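Local coordinates for autophagy-related protein 9 (Schizosaccharomyces pombe, PDB 7D0I) that scrambles phospholipids between membrane leaflets as a homotrimer with a central pore, supplying membrane for the growing autophagosome, at residues 350-355 with 466-471; 340-345 with 644-649. The protein carries 1 engineered substitution. All coordinates share one frame; numbering follows the deposited sequence.

In the fold
Following the chain from the N terminus, and past its first two membrane helices, helix 336-343 brings the first segment of contact 2 and leads directly on into helix 345-355, which gives contact 1 its own. Contact 1 then closes a loop of 110 residues, with the intramembrane helix 427-447 inside it, when residues 466-471 return to pack on 350-355. Contact 2 closes later, after two transmembrane helices, where the turn and second strand of the C-terminal hairpin, residues 644-649, meet 340-345, so contact 1 is nested within it. Their centres lie about 13 Å apart, and Met344 packs against Arg466, Asn469 and Glu470. Together they tie two consecutive helices, probably cytoplasmic, to the loop before helix 472-480 and to the C-terminal hairpin.

Contact 1. Residues 350-355 with 466-471; sequences FIALIN and REYNEL
Ile351 reaches out of helix 345-355 into the loop 466-471, and its two branches do different jobs. The CG2 methyl, placed anti to the backbone N, lies over one face of the Tyr468 ring as a CH-pi contact, 4.2 Å from the ring centroid and 27° off its normal. The other branch ends in CD1, which meets CG of Arg466 at 3.5 Å and also comes up to the carbonyl O of Glu467. Tyr468 slides past Ile351 in the opposite direction, which carries its OH to Ala352, 3.7 Å from CB.

The side chain of Arg466 meets Ile351 through its aliphatic CG. A bend at chi2 (72°) turns the rest back over its own loop, where NE and NH2 approach the carbonyl O of Glu470 side-on and in the guanidinium plane, at 3.0 Å from NE and 3.3 Å from NH2. That double grip runs across the type II turn Glu467-Glu470. The arginine also touches a bound lauryl maltose neopentyl glycol, so it belongs to a detergent pocket. A leucine in its place would probably leave the Glu470 carbonyl without either donor and the turn less firmly held.

Across the interface, then, no hydrogen bond forms: helix and loop meet largely through apolar surfaces, with the Glu467 carbonyl and the Tyr468 hydroxyl only in van der Waals contact, and polar bonding within the loop probably helps fix the side that Ile351 packs on.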
loop_
_atom_site.group_PDB
_atom_site.type_symbol
_atom_site.label_atom_id
_atom_site.label_comp_id
_atom_site.label_asym_id
_atom_site.label_seq_id
_atom_site.Cartn_x
_atom_site.Cartn_y
_atom_site.Cartn_z
ATOM N N PHE A 350 32.487 -12.158 20.972
ATOM C CA PHE A 350 31.997 -12.154 22.347
ATOM C C PHE A 350 30.505 -12.453 22.398
ATOM O O PHE A 350 30.052 -13.253 23.222
ATOM C CB PHE A 350 32.300 -10.815 23.003
ATOM C CG PHE A 350 32.121 -10.814 24.484
ATOM C CD1 PHE A 350 33.168 -11.122 25.316
ATOM C CD2 PHE A 350 30.908 -10.494 25.047
ATOM C CE1 PHE A 350 33.006 -11.115 26.670
ATOM C CE2 PHE A 350 30.748 -10.490 26.403
ATOM C CZ PHE A 350 31.794 -10.800 27.210
ATOM N N ILE A 351 29.723 -11.803 21.539
ATOM C CA ILE A 351 28.293 -12.080 21.462
ATOM C C ILE A 351 28.052 -13.547 21.166
ATOM O O ILE A 351 27.144 -14.167 21.728
ATOM C CB ILE A 351 27.630 -11.188 20.398
ATOM C CG1 ILE A 351 27.792 -9.720 20.744
ATOM C CG2 ILE A 351 26.172 -11.498 20.286
ATOM C CD1 ILE A 351 27.477 -8.822 19.603
ATOM N N ALA A 352 28.865 -14.134 20.288
ATOM C CA ALA A 352 28.659 -15.525 19.904
ATOM C C ALA A 352 29.136 -16.499 20.966
ATOM O O ALA A 352 28.598 -17.601 21.064
ATOM C CB ALA A 352 29.364 -15.808 18.587
ATOM N N LEU A 353 30.143 -16.133 21.755
ATOM C CA LEU A 353 30.543 -16.978 22.871
ATOM C C LEU A 353 29.494 -16.951 23.971
ATOM O O LEU A 353 29.170 -17.984 24.559
ATOM C CB LEU A 353 31.891 -16.526 23.428
ATOM C CG LEU A 353 33.175 -16.753 22.648
ATOM C CD1 LEU A 353 34.289 -16.007 23.322
ATOM C CD2 LEU A 353 33.501 -18.212 22.595
ATOM N N ILE A 354 28.965 -15.768 24.274
ATOM C CA ILE A 354 28.039 -15.644 25.395
ATOM C C ILE A 354 26.680 -16.224 25.037
ATOM O O ILE A 354 26.084 -16.972 25.818
ATOM C CB ILE A 354 27.931 -14.174 25.838
ATOM C CG1 ILE A 354 29.242 -13.715 26.460
ATOM C CG2 ILE A 354 26.817 -14.002 26.829
ATOM C CD1 ILE A 354 29.732 -14.602 27.558
ATOM N N ASN A 355 26.170 -15.901 23.850
ATOM C CA ASN A 355 24.807 -16.285 23.508
ATOM C C ASN A 355 24.699 -17.764 23.173
ATOM O O ASN A 355 23.631 -18.360 23.331
ATOM C CB ASN A 355 24.308 -15.442 22.344
ATOM C CG ASN A 355 23.824 -14.096 22.784
ATOM O OD1 ASN A 355 24.185 -13.618 23.851
ATOM N ND2 ASN A 355 22.991 -13.470 21.968
ATOM N N ARG A 466 21.931 -8.035 22.359
ATOM C CA ARG A 466 22.818 -7.433 21.380
ATOM C C ARG A 466 22.826 -8.246 20.100
ATOM O O ARG A 466 22.843 -9.476 20.128
ATOM C CB ARG A 466 24.225 -7.328 21.947
ATOM C CG ARG A 466 25.198 -6.588 21.086
ATOM C CD ARG A 466 24.938 -5.115 21.064
ATOM N NE ARG A 466 26.058 -4.379 20.504
ATOM C CZ ARG A 466 27.100 -3.975 21.212
ATOM N NH1 ARG A 466 27.167 -4.243 22.497
ATOM N NH2 ARG A 466 28.080 -3.318 20.633
ATOM N N GLU A 467 22.800 -7.548 18.975
ATOM C CA GLU A 467 22.916 -8.160 17.665
ATOM C C GLU A 467 24.329 -7.986 17.143
ATOM O O GLU A 467 25.099 -7.166 17.634
ATOM C CB GLU A 467 21.917 -7.545 16.694
ATOM C CG GLU A 467 20.490 -7.865 17.036
ATOM C CD GLU A 467 19.509 -7.150 16.160
ATOM O OE1 GLU A 467 19.893 -6.132 15.549
ATOM O OE2 GLU A 467 18.352 -7.605 16.079
ATOM N N TYR A 468 24.667 -8.776 16.137
ATOM C CA TYR A 468 25.988 -8.685 15.547
ATOM C C TYR A 468 26.091 -7.442 14.681
ATOM O O TYR A 468 25.126 -7.019 14.048
ATOM C CB TYR A 468 26.285 -9.924 14.719
ATOM C CG TYR A 468 26.192 -11.205 15.494
ATOM C CD1 TYR A 468 25.035 -11.942 15.498
ATOM C CD2 TYR A 468 27.265 -11.681 16.214
ATOM C CE1 TYR A 468 24.946 -13.108 16.194
ATOM C CE2 TYR A 468 27.185 -12.849 16.909
ATOM C CZ TYR A 468 26.021 -13.556 16.899
ATOM O OH TYR A 468 25.918 -14.727 17.597
ATOM N N ASN A 469 27.275 -6.847 14.677
ATOM C CA ASN A 469 27.594 -5.645 13.919
ATOM C C ASN A 469 26.696 -4.469 14.267
ATOM O O ASN A 469 26.693 -3.467 13.549
ATOM C CB ASN A 469 27.550 -5.905 12.416
ATOM C CG ASN A 469 28.482 -7.002 12.005
ATOM O OD1 ASN A 469 29.518 -7.207 12.626
ATOM N ND2 ASN A 469 28.118 -7.729 10.967
ATOM N N GLU A 470 25.943 -4.555 15.355
ATOM C CA GLU A 470 25.168 -3.426 15.852
ATOM C C GLU A 470 26.070 -2.604 16.751
ATOM O O GLU A 470 26.372 -3.011 17.874
ATOM C CB GLU A 470 23.930 -3.891 16.606
ATOM C CG GLU A 470 23.290 -2.803 17.414
ATOM C CD GLU A 470 21.878 -3.128 17.795
ATOM O OE1 GLU A 470 20.957 -2.570 17.165
ATOM O OE2 GLU A 470 21.682 -3.942 18.717
ATOM N N LEU A 471 26.513 -1.457 16.251
ATOM C CA LEU A 471 27.441 -0.625 16.990
ATOM C C LEU A 471 26.820 -0.190 18.306
ATOM O O LEU A 471 25.607 -0.210 18.483
ATOM C CB LEU A 471 27.856 0.575 16.148
ATOM C CG LEU A 471 28.773 0.227 14.982
ATOM C CD1 LEU A 471 28.976 1.418 14.111
ATOM C CD2 LEU A 471 30.094 -0.253 15.495
#

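Contact 2. Residues 340-345 with 644-649; sequences ANRIMR and EGVGYV
Val646 sits at the close-packed end, with its CG1 methyl facing three residues of 340-345. CB of Asn341 lies 3.8 Å from it, the aliphatic CG of Arg342 is a little farther off, and NH1 of Arg345 comes to 3.5 Å. Arg345 leaves the backbone extended, CG anti to N (chi1 -169°), then bends at chi3 to bring its guanidinium alongside the hairpin. There it makes two weak hydrogen bonds to backbone carbonyls, NH1 to Val646 O at 3.1 Å and NH2 to Tyr648 O at 3.0 Å; the Tyr648 oxygen lies near the guanidinium plane, the Val646 oxygen obliquely to it. NH2 also rests against CG1 of Val649.

Arg342 runs past Val646, placing NH1 3.1 Å from Gly645 O, while NH1 of Arg345 sits over the face of the Arg342 guanidinium. Both arginines converge on Asp184, whose carboxylate forms a salt bridge to NE of each and so probably draws the two guanidinium groups together.

Toward the Tyr648 ring and Glu644 the contact loosens. The ring leads away from the helix to a cation-pi partner, Arg399, and solvent-exposed Glu644 has a weak hydrogen bond to His639 of the second subunit. Gly645 and Gly647 both have positive phi angles, and Val646 and Gly647 together face Val643: a classic beta bulge in the antiparallel hairpin 640-643/647-650, its turn laid against a helix end.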
loop_
_atom_site.group_PDB
_atom_site.type_symbol
_atom_site.label_atom_id
_atom_site.label_comp_id
_atom_site.label_asym_id
_atom_site.label_seq_id
_atom_site.Cartn_x
_atom_site.Cartn_y
_atom_site.Cartn_z
ATOM N N ALA A 340 31.440 -1.622 10.210
ATOM C CA ALA A 340 30.853 -2.253 11.385
ATOM C C ALA A 340 31.518 -3.587 11.686
ATOM O O ALA A 340 31.735 -3.925 12.852
ATOM C CB ALA A 340 29.354 -2.436 11.186
ATOM N N ASN A 341 31.842 -4.368 10.655
ATOM C CA ASN A 341 32.516 -5.642 10.888
ATOM C C ASN A 341 33.932 -5.451 11.394
ATOM O O ASN A 341 34.461 -6.328 12.080
ATOM C CB ASN A 341 32.548 -6.477 9.615
ATOM C CG ASN A 341 31.269 -7.210 9.373
ATOM O OD1 ASN A 341 31.189 -8.420 9.553
ATOM N ND2 ASN A 341 30.246 -6.482 8.968
ATOM N N ARG A 342 34.570 -4.337 11.054
ATOM C CA ARG A 342 35.930 -4.109 11.525
ATOM C C ARG A 342 35.961 -3.498 12.917
ATOM O O ARG A 342 36.895 -3.762 13.678
ATOM C CB ARG A 342 36.687 -3.217 10.546
ATOM C CG ARG A 342 36.745 -3.760 9.138
ATOM C CD ARG A 342 37.690 -2.967 8.275
ATOM N NE ARG A 342 39.062 -3.432 8.425
ATOM C CZ ARG A 342 39.678 -4.223 7.556
ATOM N NH1 ARG A 342 39.046 -4.628 6.466
ATOM N NH2 ARG A 342 40.926 -4.603 7.775
ATOM N N ILE A 343 34.969 -2.684 13.271
ATOM C CA ILE A 343 34.910 -2.137 14.622
ATOM C C ILE A 343 34.504 -3.214 15.613
ATOM O O ILE A 343 35.066 -3.320 16.707
ATOM C CB ILE A 343 33.948 -0.941 14.677
ATOM C CG1 ILE A 343 34.441 0.191 13.793
ATOM C CG2 ILE A 343 33.806 -0.451 16.086
ATOM C CD1 ILE A 343 33.456 1.299 13.661
ATOM N N MET A 344 33.524 -4.034 15.249
ATOM C CA MET A 344 32.978 -5.046 16.135
ATOM C C MET A 344 33.539 -6.431 15.854
ATOM O O MET A 344 32.825 -7.420 16.009
ATOM C CB MET A 344 31.460 -5.073 16.024
ATOM C CG MET A 344 30.779 -3.851 16.546
ATOM S SD MET A 344 29.049 -4.164 16.809
ATOM C CE MET A 344 29.131 -5.510 17.970
ATOM N N ARG A 345 34.798 -6.528 15.445
ATOM C CA ARG A 345 35.318 -7.829 15.041
ATOM C C ARG A 345 35.454 -8.760 16.234
ATOM O O ARG A 345 35.205 -9.961 16.112
ATOM C CB ARG A 345 36.655 -7.674 14.324
ATOM C CG ARG A 345 37.115 -8.951 13.661
ATOM C CD ARG A 345 38.532 -8.876 13.145
ATOM N NE ARG A 345 38.689 -7.913 12.064
ATOM C CZ ARG A 345 38.230 -8.090 10.833
ATOM N NH1 ARG A 345 38.421 -7.165 9.913
ATOM N NH2 ARG A 345 37.563 -9.187 10.528
ATOM N N GLU A 644 35.308 -11.232 2.128
ATOM C CA GLU A 644 36.294 -10.609 1.256
ATOM C C GLU A 644 36.295 -9.101 1.435
ATOM O O GLU A 644 35.252 -8.449 1.333
ATOM C CB GLU A 644 36.011 -10.968 -0.200
ATOM C CG GLU A 644 35.585 -12.414 -0.421
ATOM C CD GLU A 644 36.644 -13.426 -0.022
ATOM O OE1 GLU A 644 37.836 -13.065 0.065
ATOM O OE2 GLU A 644 36.279 -14.596 0.206
ATOM N N GLY A 645 37.475 -8.543 1.684
ATOM C CA GLY A 645 37.627 -7.134 1.939
ATOM C C GLY A 645 37.592 -6.754 3.399
ATOM O O GLY A 645 38.054 -5.665 3.754
ATOM N N VAL A 646 37.057 -7.620 4.256
ATOM C CA VAL A 646 37.047 -7.389 5.692
ATOM C C VAL A 646 38.132 -8.241 6.330
ATOM O O VAL A 646 39.067 -7.720 6.943
ATOM C CB VAL A 646 35.672 -7.706 6.302
ATOM C CG1 VAL A 646 35.696 -7.444 7.781
ATOM C CG2 VAL A 646 34.597 -6.888 5.636
ATOM N N GLY A 647 38.025 -9.553 6.181
ATOM C CA GLY A 647 38.976 -10.440 6.809
ATOM C C GLY A 647 38.283 -11.623 7.441
ATOM O O GLY A 647 37.208 -12.018 6.990
ATOM N N TYR A 648 38.876 -12.195 8.481
ATOM C CA TYR A 648 38.268 -13.309 9.196
ATOM C C TYR A 648 37.318 -12.751 10.245
ATOM O O TYR A 648 37.750 -12.116 11.209
ATOM C CB TYR A 648 39.325 -14.188 9.846
ATOM C CG TYR A 648 40.156 -14.960 8.867
ATOM C CD1 TYR A 648 39.604 -15.976 8.115
ATOM C CD2 TYR A 648 41.499 -14.679 8.703
ATOM C CE1 TYR A 648 40.358 -16.685 7.223
ATOM C CE2 TYR A 648 42.262 -15.384 7.813
ATOM C CZ TYR A 648 41.687 -16.386 7.075
ATOM O OH TYR A 648 42.455 -17.092 6.180
ATOM N N VAL A 649 36.028 -12.993 10.058
ATOM C CA VAL A 649 35.004 -12.558 10.984
ATOM C C VAL A 649 34.360 -13.793 11.595
ATOM O O VAL A 649 34.610 -14.920 11.179
ATOM C CB VAL A 649 33.953 -11.673 10.299
ATOM C CG1 VAL A 649 34.632 -10.594 9.506
ATOM C CG2 VAL A 649 33.088 -12.507 9.404
#